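Local structure of putative tRNA (Adenine(37)-N6)-methyltransferase (Pseudomonas aeruginosa, 7BTU) at residues D48-L53 against E113-G118; A162-E167 against P225-V230; L180-A185 against R212-D217. The protein probably methylates N6-threonylcarbamoyladenosine at position 37 of tRNA, with S-adenosyl-L-methionine as the methyl donor. All blocks are in the same frame, centred on the assembly; numbering follows the deposited sequence.

Interaction 1 (D48-L53 against E113-G118); sequences DQVEAL and EGFEAG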
ATOM      1  N   ASP B  48       9.058 -16.976  11.921  1.00 24.86           N
ATOM      2  CA  ASP B  48       8.226 -17.196  13.095  1.00 26.03           C
ATOM      3  C   ASP B  48       8.922 -16.850  14.411  1.00 29.24           C
ATOM      4  O   ASP B  48       8.382 -17.153  15.471  1.00 31.14           O
ATOM      5  CB  ASP B  48       7.714 -18.642  13.121  1.00 27.23           C
ATOM      6  CG  ASP B  48       8.813 -19.651  13.002  1.00 34.11           C
ATOM      7  OD1 ASP B  48       9.958 -19.265  12.685  1.00 34.75           O
ATOM      8  OD2 ASP B  48       8.547 -20.846  13.223  1.00 36.26           O
ATOM      9  N   GLN B  49      10.104 -16.262  14.373  1.00 27.25           N
ATOM     10  CA  GLN B  49      10.809 -15.859  15.594  1.00 31.38           C
ATOM     11  C   GLN B  49      10.457 -14.418  15.958  1.00 31.65           C
ATOM     12  O   GLN B  49      10.146 -13.601  15.095  1.00 26.17           O
ATOM     13  CB  GLN B  49      12.318 -16.011  15.432  1.00 36.35           C
ATOM     14  CG  GLN B  49      12.733 -17.461  15.203  1.00 45.35           C
ATOM     15  CD  GLN B  49      12.122 -18.407  16.227  1.00 53.69           C
ATOM     16  OE1 GLN B  49      12.245 -18.194  17.435  1.00 59.81           O
ATOM     17  NE2 GLN B  49      11.453 -19.453  15.751  1.00 54.97           N
ATOM     18  N   VAL B  50      10.502 -14.094  17.250  1.00 34.94           N
ATOM     19  CA  VAL B  50      10.037 -12.753  17.617  1.00 34.40           C
ATOM     20  C   VAL B  50      10.940 -11.646  17.069  1.00 28.49           C
ATOM     21  O   VAL B  50      10.476 -10.519  16.890  1.00 29.10           O
ATOM     22  CB  VAL B  50       9.880 -12.604  19.147  1.00 34.92           C
ATOM     23  CG1 VAL B  50      11.208 -12.283  19.801  1.00 37.80           C
ATOM     24  CG2 VAL B  50       8.825 -11.542  19.435  1.00 34.25           C
ATOM     25  N   GLU B  51      12.189 -11.946  16.729  1.00 24.78           N
ATOM     26  CA  GLU B  51      13.115 -10.921  16.241  1.00 31.30           C
ATOM     27  C   GLU B  51      12.658 -10.289  14.926  1.00 26.94           C
ATOM     28  O   GLU B  51      13.053  -9.161  14.598  1.00 23.94           O
ATOM     29  CB  GLU B  51      14.512 -11.535  16.072  1.00 41.04           C
ATOM     30  CG  GLU B  51      15.241 -11.735  17.421  1.00 51.49           C
ATOM     31  CD  GLU B  51      14.675 -12.896  18.265  1.00 59.60           C
ATOM     32  OE1 GLU B  51      14.044 -13.820  17.701  1.00 58.73           O
ATOM     33  OE2 GLU B  51      14.854 -12.867  19.510  1.00 63.73           O
ATOM     34  N   ALA B  52      11.874 -11.003  14.132  1.00 25.21           N
ATOM     35  CA  ALA B  52      11.434 -10.419  12.868  1.00 24.63           C
ATOM     36  C   ALA B  52      10.416  -9.303  13.070  1.00 22.53           C
ATOM     37  O   ALA B  52      10.191  -8.504  12.148  1.00 22.33           O
ATOM     38  CB  ALA B  52      10.841 -11.519  11.999  1.00 24.97           C
ATOM     39  N   LEU B  53       9.817  -9.237  14.258  1.00 20.33           N
ATOM     40  CA  LEU B  53       8.724  -8.324  14.584  1.00 18.87           C
ATOM     41  C   LEU B  53       9.147  -7.212  15.532  1.00 22.44           C
ATOM     42  O   LEU B  53       8.353  -6.299  15.784  1.00 23.51           O
ATOM     43  CB  LEU B  53       7.596  -9.121  15.238  1.00 18.64           C
ATOM     44  CG  LEU B  53       7.099 -10.366  14.472  1.00 21.32           C
ATOM     45  CD1 LEU B  53       5.966 -11.027  15.276  1.00 22.82           C
ATOM     46  CD2 LEU B  53       6.608  -9.965  13.128  1.00 19.91           C
ATOM     47  N   GLU B 113      -3.260  -5.418  16.555  1.00 16.17           N
ATOM     48  CA  GLU B 113      -3.644  -5.412  17.971  1.00 19.42           C
ATOM     49  C   GLU B 113      -2.480  -5.812  18.852  1.00 22.46           C
ATOM     50  O   GLU B 113      -2.440  -5.433  20.016  1.00 21.89           O
ATOM     51  CB  GLU B 113      -4.810  -6.372  18.221  1.00 23.52           C
ATOM     52  CG  GLU B 113      -6.100  -5.911  17.536  1.00 21.74           C
ATOM     53  CD  GLU B 113      -6.733  -4.662  18.230  1.00 31.09           C
ATOM     54  OE1 GLU B 113      -7.558  -3.953  17.608  1.00 33.28           O
ATOM     55  OE2 GLU B 113      -6.384  -4.382  19.396  1.00 39.57           O
ATOM     56  N   GLY B 114      -1.565  -6.613  18.328  1.00 19.79           N
ATOM     57  CA  GLY B 114      -0.448  -7.086  19.135  1.00 25.06           C
ATOM     58  C   GLY B 114       0.223  -8.231  18.398  1.00 21.08           C
ATOM     59  O   GLY B 114      -0.217  -8.645  17.322  1.00 20.54           O
ATOM     60  N   PHE B 115       1.281  -8.756  19.006  1.00 19.20           N
ATOM     61  CA  PHE B 115       1.977  -9.830  18.325  1.00 19.72           C
ATOM     62  C   PHE B 115       2.775 -10.646  19.326  1.00 24.34           C
ATOM     63  O   PHE B 115       3.030 -10.215  20.454  1.00 25.31           O
ATOM     64  CB  PHE B 115       2.910  -9.272  17.248  1.00 19.36           C
ATOM     65  CG  PHE B 115       3.995  -8.379  17.776  1.00 23.84           C
ATOM     66  CD1 PHE B 115       3.773  -7.009  17.908  1.00 27.78           C
ATOM     67  CD2 PHE B 115       5.246  -8.895  18.125  1.00 26.07           C
ATOM     68  CE1 PHE B 115       4.763  -6.158  18.401  1.00 28.70           C
ATOM     69  CE2 PHE B 115       6.262  -8.037  18.586  1.00 28.21           C
ATOM     70  CZ  PHE B 115       6.016  -6.668  18.711  1.00 26.79           C
ATOM     71  N   GLU B 116       3.183 -11.830  18.876  1.00 23.43           N
ATOM     72  CA  GLU B 116       4.128 -12.660  19.600  1.00 24.95           C
ATOM     73  C   GLU B 116       4.918 -13.394  18.530  1.00 25.66           C
ATOM     74  O   GLU B 116       4.647 -13.233  17.337  1.00 24.49           O
ATOM     75  CB  GLU B 116       3.421 -13.638  20.559  1.00 27.63           C
ATOM     76  CG  GLU B 116       2.562 -14.702  19.795  1.00 29.62           C
ATOM     77  CD  GLU B 116       1.845 -15.664  20.748  1.00 34.29           C
ATOM     78  OE1 GLU B 116       1.922 -15.448  21.962  1.00 32.29           O
ATOM     79  OE2 GLU B 116       1.169 -16.596  20.285  1.00 36.52           O
ATOM     80  N   ALA B 117       5.913 -14.181  18.945  1.00 26.12           N
ATOM     81  CA  ALA B 117       6.653 -14.981  17.965  1.00 25.57           C
ATOM     82  C   ALA B 117       5.704 -15.772  17.070  1.00 26.02           C
ATOM     83  O   ALA B 117       4.861 -16.524  17.559  1.00 27.05           O
ATOM     84  CB  ALA B 117       7.598 -15.940  18.692  1.00 30.90           C
ATOM     85  N   GLY B 118       5.797 -15.569  15.767  1.00 25.58           N
ATOM     86  CA  GLY B 118       5.027 -16.372  14.849  1.00 25.19           C
ATOM     87  C   GLY B 118       3.577 -15.959  14.656  1.00 21.53           C
ATOM     88  O   GLY B 118       2.864 -16.617  13.889  1.00 20.74           O
TER
HETATM   89  O   HOH W   1       7.532 -14.010  14.127  1.00 29.21           O

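Interaction 2 (A162-E167 against P225-V230); sequences AVEWSE and PDLIRV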
ATOM      1  N   ALA B 162     -28.935   0.767   9.989  1.00 32.72           N
ATOM      2  CA  ALA B 162     -29.248   0.317  11.335  1.00 32.53           C
ATOM      3  C   ALA B 162     -29.474  -1.192  11.340  1.00 31.87           C
ATOM      4  O   ALA B 162     -30.014  -1.764  10.376  1.00 23.68           O
ATOM      5  CB  ALA B 162     -30.503   1.011  11.859  1.00 31.81           C
ATOM      6  N   VAL B 163     -29.132  -1.811  12.461  1.00 28.95           N
ATOM      7  CA  VAL B 163     -29.255  -3.246  12.660  1.00 28.79           C
ATOM      8  C   VAL B 163     -30.017  -3.496  13.953  1.00 28.75           C
ATOM      9  O   VAL B 163     -29.561  -3.083  15.016  1.00 30.08           O
ATOM     10  CB  VAL B 163     -27.877  -3.921  12.732  1.00 25.42           C
ATOM     11  CG1 VAL B 163     -28.057  -5.399  13.143  1.00 23.44           C
ATOM     12  CG2 VAL B 163     -27.138  -3.793  11.373  1.00 21.57           C
ATOM     13  N   GLU B 164     -31.119  -4.242  13.885  1.00 21.14           N
ATOM     14  CA  GLU B 164     -31.800  -4.730  15.091  1.00 20.97           C
ATOM     15  C   GLU B 164     -31.699  -6.257  15.138  1.00 24.74           C
ATOM     16  O   GLU B 164     -31.315  -6.908  14.165  1.00 22.33           O
ATOM     17  CB  GLU B 164     -33.273  -4.271  15.142  1.00 29.69           C
ATOM     18  CG  GLU B 164     -34.022  -4.793  13.976  1.00 31.94           C
ATOM     19  CD  GLU B 164     -35.531  -4.550  14.046  1.00 38.12           C
ATOM     20  OE1 GLU B 164     -36.267  -5.400  13.489  1.00 39.83           O
ATOM     21  OE2 GLU B 164     -35.948  -3.544  14.666  1.00 38.20           O
ATOM     22  N   TRP B 165     -32.055  -6.826  16.285  1.00 24.40           N
ATOM     23  CA  TRP B 165     -31.834  -8.235  16.613  1.00 25.84           C
ATOM     24  C   TRP B 165     -33.128  -8.908  17.031  1.00 26.00           C
ATOM     25  O   TRP B 165     -33.856  -8.354  17.861  1.00 21.31           O
ATOM     26  CB  TRP B 165     -30.873  -8.335  17.807  1.00 23.63           C
ATOM     27  CG  TRP B 165     -29.457  -7.973  17.459  1.00 26.04           C
ATOM     28  CD1 TRP B 165     -28.893  -6.722  17.408  1.00 24.42           C
ATOM     29  CD2 TRP B 165     -28.423  -8.914  17.130  1.00 22.14           C
ATOM     30  NE1 TRP B 165     -27.548  -6.841  17.003  1.00 23.75           N
ATOM     31  CE2 TRP B 165     -27.251  -8.178  16.863  1.00 21.12           C
ATOM     32  CE3 TRP B 165     -28.404 -10.312  16.990  1.00 15.75           C
ATOM     33  CZ2 TRP B 165     -26.063  -8.790  16.517  1.00 20.40           C
ATOM     34  CZ3 TRP B 165     -27.211 -10.934  16.622  1.00 21.57           C
ATOM     35  CH2 TRP B 165     -26.063 -10.163  16.368  1.00 22.40           C
ATOM     36  N   SER B 166     -33.426 -10.086  16.489  1.00 24.59           N
ATOM     37  CA  SER B 166     -34.369 -10.973  17.172  1.00 27.76           C
ATOM     38  C   SER B 166     -33.781 -11.433  18.502  1.00 29.42           C
ATOM     39  O   SER B 166     -32.566 -11.578  18.641  1.00 24.43           O
ATOM     40  CB  SER B 166     -34.712 -12.183  16.337  1.00 29.89           C
ATOM     41  OG  SER B 166     -33.582 -13.057  16.289  1.00 21.78           O
ATOM     42  N   GLU B 167     -34.657 -11.656  19.494  1.00 25.64           N
ATOM     43  CA  GLU B 167     -34.175 -12.168  20.784  1.00 25.83           C
ATOM     44  C   GLU B 167     -33.407 -13.487  20.616  1.00 29.58           C
ATOM     45  O   GLU B 167     -32.331 -13.686  21.217  1.00 23.98           O
ATOM     46  CB  GLU B 167     -35.363 -12.311  21.761  1.00 32.03           C
ATOM     47  N   PRO B 225     -36.358  -0.625   3.982  1.00 30.66           N
ATOM     48  CA  PRO B 225     -35.132  -0.415   3.190  1.00 34.33           C
ATOM     49  C   PRO B 225     -33.939   0.061   4.006  1.00 34.58           C
ATOM     50  O   PRO B 225     -32.798  -0.215   3.612  1.00 36.84           O
ATOM     51  CB  PRO B 225     -35.564   0.637   2.160  1.00 37.26           C
ATOM     52  CG  PRO B 225     -37.004   0.364   1.989  1.00 38.79           C
ATOM     53  CD  PRO B 225     -37.527   0.002   3.344  1.00 32.06           C
ATOM     54  N   ASP B 226     -34.153   0.699   5.160  1.00 32.50           N
ATOM     55  CA  ASP B 226     -33.048   1.243   5.947  1.00 35.35           C
ATOM     56  C   ASP B 226     -32.845   0.502   7.271  1.00 32.22           C
ATOM     57  O   ASP B 226     -32.290   1.057   8.225  1.00 28.88           O
ATOM     58  CB  ASP B 226     -33.272   2.738   6.182  1.00 43.29           C
ATOM     59  CG  ASP B 226     -34.606   3.035   6.847  1.00 45.54           C
ATOM     60  OD1 ASP B 226     -35.418   2.097   7.036  1.00 39.88           O
ATOM     61  OD2 ASP B 226     -34.850   4.220   7.171  1.00 52.68           O
ATOM     62  N   LEU B 227     -33.266  -0.750   7.353  1.00 28.90           N
ATOM     63  CA  LEU B 227     -33.117  -1.475   8.602  1.00 23.26           C
ATOM     64  C   LEU B 227     -32.888  -2.938   8.283  1.00 22.53           C
ATOM     65  O   LEU B 227     -33.592  -3.518   7.447  1.00 24.42           O
ATOM     66  CB  LEU B 227     -34.362  -1.293   9.501  1.00 25.47           C
ATOM     67  CG  LEU B 227     -34.438  -2.065  10.829  1.00 22.69           C
ATOM     68  CD1 LEU B 227     -33.346  -1.613  11.796  1.00 23.58           C
ATOM     69  CD2 LEU B 227     -35.872  -1.874  11.522  1.00 23.76           C
ATOM     70  N   ILE B 228     -31.884  -3.500   8.934  1.00 20.29           N
ATOM     71  CA  ILE B 228     -31.599  -4.919   8.892  1.00 18.30           C
ATOM     72  C   ILE B 228     -31.981  -5.532  10.222  1.00 17.80           C
ATOM     73  O   ILE B 228     -31.726  -4.950  11.288  1.00 20.23           O
ATOM     74  CB  ILE B 228     -30.112  -5.142   8.572  1.00 21.28           C
ATOM     75  CG1 ILE B 228     -29.869  -4.830   7.074  1.00 27.57           C
ATOM     76  CG2 ILE B 228     -29.732  -6.548   8.946  1.00 20.96           C
ATOM     77  CD1 ILE B 228     -28.380  -4.973   6.599  1.00 27.45           C
ATOM     78  N   ARG B 229     -32.555  -6.724  10.174  1.00 16.89           N
ATOM     79  CA  ARG B 229     -32.896  -7.467  11.376  1.00 16.77           C
ATOM     80  C   ARG B 229     -32.196  -8.809  11.342  1.00 15.77           C
ATOM     81  O   ARG B 229     -32.310  -9.535  10.356  1.00 16.77           O
ATOM     82  CB  ARG B 229     -34.439  -7.623  11.491  1.00 17.39           C
ATOM     83  CG  ARG B 229     -34.878  -8.735  12.463  1.00 26.41           C
ATOM     84  CD  ARG B 229     -36.439  -9.109  12.238  1.00 34.00           C
ATOM     85  NE  ARG B 229     -36.950 -10.099  13.200  1.00 19.24           N
ATOM     86  CZ  ARG B 229     -37.100  -9.789  14.475  1.00 20.43           C
ATOM     87  NH1 ARG B 229     -36.788  -8.568  14.846  1.00 26.21           N
ATOM     88  NH2 ARG B 229     -37.570 -10.658  15.380  1.00 21.69           N
ATOM     89  N   VAL B 230     -31.407  -9.121  12.393  1.00 15.73           N
ATOM     90  CA  VAL B 230     -30.739 -10.420  12.454  1.00 15.06           C
ATOM     91  C   VAL B 230     -31.758 -11.440  12.917  1.00 15.50           C
ATOM     92  O   VAL B 230     -32.385 -11.273  13.981  1.00 17.68           O
ATOM     93  CB  VAL B 230     -29.516 -10.410  13.432  1.00 18.03           C
ATOM     94  CG1 VAL B 230     -28.698 -11.705  13.265  1.00 14.55           C
ATOM     95  CG2 VAL B 230     -28.618  -9.184  13.210  1.00 15.44           C
TER
HETATM   96  O   HOH W   2     -30.494   2.875   8.690  1.00 39.84           O
HETATM   97  O   HOH W   3     -36.349  -7.578  17.520  1.00 33.53           O
HETATM   98  O   HOH W   4     -37.523 -11.120  18.527  1.00 35.41           O

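Interaction 3 (L180-A185 against R212-D217); sequences LRQPVA and RLWDLD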
ATOM      1  N   LEU B 180     -16.413 -19.283  20.628  1.00 21.16           N
ATOM      2  CA  LEU B 180     -15.357 -18.874  19.713  1.00 24.43           C
ATOM      3  C   LEU B 180     -14.338 -17.942  20.347  1.00 25.45           C
ATOM      4  O   LEU B 180     -13.238 -17.780  19.778  1.00 22.42           O
ATOM      5  CB  LEU B 180     -15.970 -18.167  18.489  1.00 23.97           C
ATOM      6  CG  LEU B 180     -16.719 -19.078  17.485  1.00 22.18           C
ATOM      7  CD1 LEU B 180     -17.601 -18.297  16.465  1.00 19.74           C
ATOM      8  CD2 LEU B 180     -15.694 -19.960  16.755  1.00 28.43           C
ATOM      9  N   ARG B 181     -14.659 -17.349  21.492  1.00 25.76           N
ATOM     10  CA  ARG B 181     -13.846 -16.272  22.091  1.00 26.58           C
ATOM     11  C   ARG B 181     -13.663 -15.128  21.087  1.00 26.73           C
ATOM     12  O   ARG B 181     -12.563 -14.595  20.868  1.00 22.70           O
ATOM     13  CB  ARG B 181     -12.494 -16.816  22.617  1.00 25.15           C
ATOM     14  CG  ARG B 181     -12.713 -17.762  23.831  1.00 32.17           C
ATOM     15  CD  ARG B 181     -11.451 -18.127  24.576  1.00 42.96           C
ATOM     16  NE  ARG B 181     -11.685 -19.056  25.693  1.00 52.39           N
ATOM     17  CZ  ARG B 181     -12.205 -18.733  26.880  1.00 58.02           C
ATOM     18  NH1 ARG B 181     -12.571 -17.481  27.156  1.00 55.13           N
ATOM     19  NH2 ARG B 181     -12.353 -19.673  27.808  1.00 64.18           N
ATOM     20  N   GLN B 182     -14.775 -14.724  20.482  1.00 20.13           N
ATOM     21  CA  GLN B 182     -14.762 -13.664  19.470  1.00 21.78           C
ATOM     22  C   GLN B 182     -15.949 -12.756  19.718  1.00 20.45           C
ATOM     23  O   GLN B 182     -16.971 -13.218  20.246  1.00 22.28           O
ATOM     24  CB  GLN B 182     -14.845 -14.214  18.020  1.00 18.61           C
ATOM     25  CG  GLN B 182     -13.583 -14.975  17.546  1.00 19.51           C
ATOM     26  CD  GLN B 182     -12.424 -14.005  17.387  1.00 23.12           C
ATOM     27  OE1 GLN B 182     -12.644 -12.794  17.191  1.00 23.93           O
ATOM     28  NE2 GLN B 182     -11.218 -14.511  17.407  1.00 25.12           N
ATOM     29  N   PRO B 183     -15.852 -11.452  19.364  1.00 21.42           N
ATOM     30  CA  PRO B 183     -17.031 -10.544  19.557  1.00 21.83           C
ATOM     31  C   PRO B 183     -18.065 -10.709  18.448  1.00 21.57           C
ATOM     32  O   PRO B 183     -18.223  -9.847  17.566  1.00 17.64           O
ATOM     33  CB  PRO B 183     -16.394  -9.153  19.543  1.00 23.20           C
ATOM     34  CG  PRO B 183     -15.208  -9.326  18.580  1.00 24.87           C
ATOM     35  CD  PRO B 183     -14.643 -10.723  18.925  1.00 25.32           C
ATOM     36  N   VAL B 184     -18.778 -11.840  18.490  1.00 16.12           N
ATOM     37  CA  VAL B 184     -19.614 -12.246  17.356  1.00 18.43           C
ATOM     38  C   VAL B 184     -20.746 -11.254  17.132  1.00 17.02           C
ATOM     39  O   VAL B 184     -21.084 -10.918  15.986  1.00 15.21           O
ATOM     40  CB  VAL B 184     -20.137 -13.686  17.545  1.00 20.49           C
ATOM     41  CG1 VAL B 184     -21.322 -14.011  16.533  1.00 18.74           C
ATOM     42  CG2 VAL B 184     -19.004 -14.692  17.350  1.00 19.03           C
ATOM     43  N   ALA B 185     -21.405 -10.827  18.207  1.00 20.77           N
ATOM     44  CA  ALA B 185     -22.541  -9.919  18.031  1.00 20.91           C
ATOM     45  C   ALA B 185     -22.084  -8.616  17.390  1.00 23.50           C
ATOM     46  O   ALA B 185     -22.731  -8.102  16.465  1.00 17.92           O
ATOM     47  CB  ALA B 185     -23.213  -9.633  19.370  1.00 19.64           C
ATOM     48  N   ARG B 212     -21.695 -16.145   5.997  1.00 21.05           N
ATOM     49  CA  ARG B 212     -20.877 -16.976   6.870  1.00 18.54           C
ATOM     50  C   ARG B 212     -19.895 -16.087   7.608  1.00 21.38           C
ATOM     51  O   ARG B 212     -19.231 -15.265   6.970  1.00 24.34           O
ATOM     52  CB  ARG B 212     -20.148 -18.008   6.006  1.00 22.35           C
ATOM     53  CG  ARG B 212     -21.040 -19.103   5.500  1.00 26.96           C
ATOM     54  CD  ARG B 212     -20.229 -20.237   4.996  1.00 36.64           C
ATOM     55  NE  ARG B 212     -19.621 -19.911   3.731  1.00 43.02           N
ATOM     56  CZ  ARG B 212     -18.448 -20.371   3.308  1.00 42.87           C
ATOM     57  NH1 ARG B 212     -17.722 -21.192   4.069  1.00 39.97           N
ATOM     58  NH2 ARG B 212     -18.014 -20.001   2.105  1.00 43.93           N
ATOM     59  N   LEU B 213     -19.726 -16.324   8.913  1.00 18.06           N
ATOM     60  CA  LEU B 213     -18.676 -15.655   9.699  1.00 16.85           C
ATOM     61  C   LEU B 213     -18.095 -16.669  10.679  1.00 22.03           C
ATOM     62  O   LEU B 213     -18.862 -17.368  11.334  1.00 19.51           O
ATOM     63  CB  LEU B 213     -19.274 -14.468  10.476  1.00 18.79           C
ATOM     64  CG  LEU B 213     -19.821 -13.294   9.632  1.00 19.37           C
ATOM     65  CD1 LEU B 213     -20.710 -12.428  10.513  1.00 23.83           C
ATOM     66  CD2 LEU B 213     -18.635 -12.470   9.035  1.00 16.82           C
ATOM     67  N   TRP B 214     -16.748 -16.785  10.758  1.00 17.66           N
ATOM     68  CA  TRP B 214     -16.125 -17.865  11.515  1.00 21.89           C
ATOM     69  C   TRP B 214     -16.768 -19.175  11.050  1.00 22.71           C
ATOM     70  O   TRP B 214     -16.826 -19.415   9.840  1.00 23.27           O
ATOM     71  CB  TRP B 214     -16.228 -17.578  13.011  1.00 17.09           C
ATOM     72  CG  TRP B 214     -15.364 -16.358  13.453  1.00 17.57           C
ATOM     73  CD1 TRP B 214     -15.813 -15.209  13.981  1.00 19.64           C
ATOM     74  CD2 TRP B 214     -13.926 -16.260  13.414  1.00 18.56           C
ATOM     75  NE1 TRP B 214     -14.742 -14.363  14.267  1.00 20.70           N
ATOM     76  CE2 TRP B 214     -13.578 -14.993  13.918  1.00 19.50           C
ATOM     77  CE3 TRP B 214     -12.905 -17.102  12.955  1.00 26.67           C
ATOM     78  CZ2 TRP B 214     -12.239 -14.546  14.014  1.00 25.14           C
ATOM     79  CZ3 TRP B 214     -11.549 -16.653  13.043  1.00 29.01           C
ATOM     80  CH2 TRP B 214     -11.237 -15.385  13.562  1.00 25.87           C
ATOM     81  N   ASP B 215     -17.275 -20.027  11.951  1.00 20.94           N
ATOM     82  CA  ASP B 215     -17.928 -21.276  11.562  1.00 22.13           C
ATOM     83  C   ASP B 215     -19.448 -21.154  11.659  1.00 21.75           C
ATOM     84  O   ASP B 215     -20.145 -22.154  11.876  1.00 20.02           O
ATOM     85  CB  ASP B 215     -17.409 -22.465  12.391  1.00 26.04           C
ATOM     86  CG  ASP B 215     -17.611 -22.268  13.910  1.00 26.35           C
ATOM     87  OD1 ASP B 215     -18.242 -21.261  14.309  1.00 24.26           O
ATOM     88  OD2 ASP B 215     -17.133 -23.102  14.705  1.00 26.70           O
ATOM     89  N   LEU B 216     -19.962 -19.936  11.526  1.00 18.20           N
ATOM     90  CA  LEU B 216     -21.388 -19.654  11.724  1.00 17.67           C
ATOM     91  C   LEU B 216     -22.087 -19.335  10.401  1.00 20.73           C
ATOM     92  O   LEU B 216     -21.468 -18.807   9.475  1.00 18.49           O
ATOM     93  CB  LEU B 216     -21.590 -18.459  12.661  1.00 17.35           C
ATOM     94  CG  LEU B 216     -20.695 -18.343  13.906  1.00 18.60           C
ATOM     95  CD1 LEU B 216     -21.024 -17.041  14.612  1.00 15.47           C
ATOM     96  CD2 LEU B 216     -21.034 -19.499  14.800  1.00 17.30           C
ATOM     97  N   ASP B 217     -23.412 -19.588  10.359  1.00 16.71           N
ATOM     98  CA  ASP B 217     -24.307 -19.061   9.324  1.00 16.63           C
ATOM     99  C   ASP B 217     -25.224 -18.049  10.009  1.00 18.46           C
ATOM    100  O   ASP B 217     -25.833 -18.357  11.028  1.00 20.57           O
ATOM    101  CB  ASP B 217     -25.141 -20.169   8.675  1.00 18.17           C
ATOM    102  CG  ASP B 217     -24.266 -21.207   7.977  1.00 32.51           C
ATOM    103  OD1 ASP B 217     -23.447 -20.819   7.111  1.00 29.66           O
ATOM    104  OD2 ASP B 217     -24.399 -22.399   8.297  1.00 35.56           O
TER
HETATM  105  O   HOH W   5     -14.126 -11.712  14.975  1.00 29.85           O

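Interaction 1 (D48-L53 against E113-G118)
The side chains of Leu53 and Phe115 overlap while running in opposing senses where the loop between strands 38-43 and 61-67 of the N-terminal six-stranded antiparallel barrel folds against the end of strand 105-116. Just past Phe115 this strand turns through Ala117 and Gly118 into strand 119-123.

The apolar part of the contact gathers round the Phe115 ring. With chi1 at 62°, CG is flanked by both N and C, and CD2 and CE2 come to lie by Leu53. Leu53 CD1 comes obliquely to CD2 of Phe115 at 3.6 Å, and CB of Leu53 lies near ring atoms CD2 and CE2. The CG2 methyl of Val50 approaches near the ring plane, 4.4 Å from Phe115 CE2. A second apolar patch forms at the turn, where Val50 CB lies 4.1 Å from CB of Ala117. On the barrel side, Leu120 touches both Leu53 and Phe115. The second subunit also reaches this place: its Phe94 packs on Ala52 and Leu53, so the loop is shared between the barrel and the dimer contact.

No direct hydrogen bond joins the segments. The loop instead holds a turn of its own, with Leu53 N bonded to Val50 O at 3.0 Å, and the carboxylate of Glu116 is directed to a salt bridge with Arg119. Asp48 O and Gly118 N approach closely but at a poor angle. The polar link is made by one water, which donates to Gln49 O at 2.8 Å and accepts from Gly118 N at 2.9 Å.

Interaction 2 (A162-E167 against P225-V230)
Trp165 CG stands anti to its carbonyl carbon (chi1 -72°), and Val230 turns CG2 the same way and CG1 anti to N, which brings CG2 over the face of the indole. Of this parallel strand pair, 162-165 is outermost in the mixed C-terminal sheet and 227-230 belongs to the strand beside it. Val230 CG2 makes a CH-pi contact 3.8 Å from the centroid of the Trp165 six-membered ring, nearly on the ring normal. Val163 CG1 meets the same methyl, and Ile188 and Leu192 of helix 184-193 cover this face of the sheet.

The backbone ladder runs from Ala162 O to Ile228 N (2.9 Å), from Glu164 N to Ile228 O and from Glu164 O to Val230 N (both 2.8 Å), and ends with Ser166 N on Val230 O. Ser166 N-caps helix 167-180, its OG bonding to Ala169 N.

On the other face the Arg229 chain, extended from CG to NE, crosses that of Glu164, with Arg229 CB near OE1. Their salt bridge is weak, Glu164 OE1 to Arg229 NH1 at 3.5 Å, carboxylate and guanidinium planes 74° apart. Ser166 CB covers one guanidinium face, 3.4 Å from Arg229 NH2, and a water links NH1 to Trp165 O.

Interaction 3 (L180-A185 against R212-D217)
Gln182 crosses the Trp214 indole at about a right angle, its bent chain draped over one face near the rim. A first torsion that leaves CG anti to the carbonyl carbon (chi1 -69°) sets Gln182 CG over the indole, 3.3 Å above the ring plane. The chain then bends at chi2 (-69°) and carries the amide toward the six-membered ring, with Gln182 CD 3.4 Å from Trp214 CZ2 and the amide plane inclined by 32° to the ring. Trp214 CG likewise lies opposite its own carbonyl carbon, beside N, which sends the indole to Gln182. OE1 and the indole nitrogen do not bond directly. A single water joins them, donating to Gln182 OE1 at 2.9 Å and accepting, in the ring plane, from Trp214 NE1 at 2.8 Å; CG thus lies on a face while the water bridges OE1 to NE1 at the edge.

Leu180, the last helical residue before the chain turns at Arg181, sends CD1 into the angle between Trp214, Asp215 and Leu216. That methyl lies 3.8 Å from Trp214 CB and 4.0 Å from Leu216 CD2. Asp215 runs past the leucine in the opposite direction, its OD1 3.7 Å from CD1 of Leu180, while its carboxylate forms a salt bridge with Arg179 of the same helix. Deeper in, Val184 and Leu216 meet tip to tip, Val184 CG1 to Leu216 CD1 at 3.6 Å.

The strand partner is a tight hairpin. Leu213 and Leu216 pair through both backbone bonds round a type II' turn, and Trp214, with positive phi, holds its first corner. The arrangement is a beta-hairpin tip seated against the junction of helices 167-180 and 184-193, within the C-terminal domain of TrmO.

Overall arrangement
From the N terminus, interaction 1 comes first: it closes the loop between 48-53 and 113-118 inside the barrel domain before either of the others opens. The chain then crosses to the C-terminal domain, where interaction 2 pairs 162-165 with 227-230 and encloses both helices and the hairpin. Interaction 3 is nested within that loop, joining the junction of the helices to the hairpin of strands 209-213 and 216-222. Strands 216-222 and 227-234 are neighbours in one sheet, and Trp165 packs on Ala185, so interactions 2 and 3 touch. Interaction 1 stands apart, its centre about 39 Å from that of interaction 2 and about 25 Å from that of interaction 3.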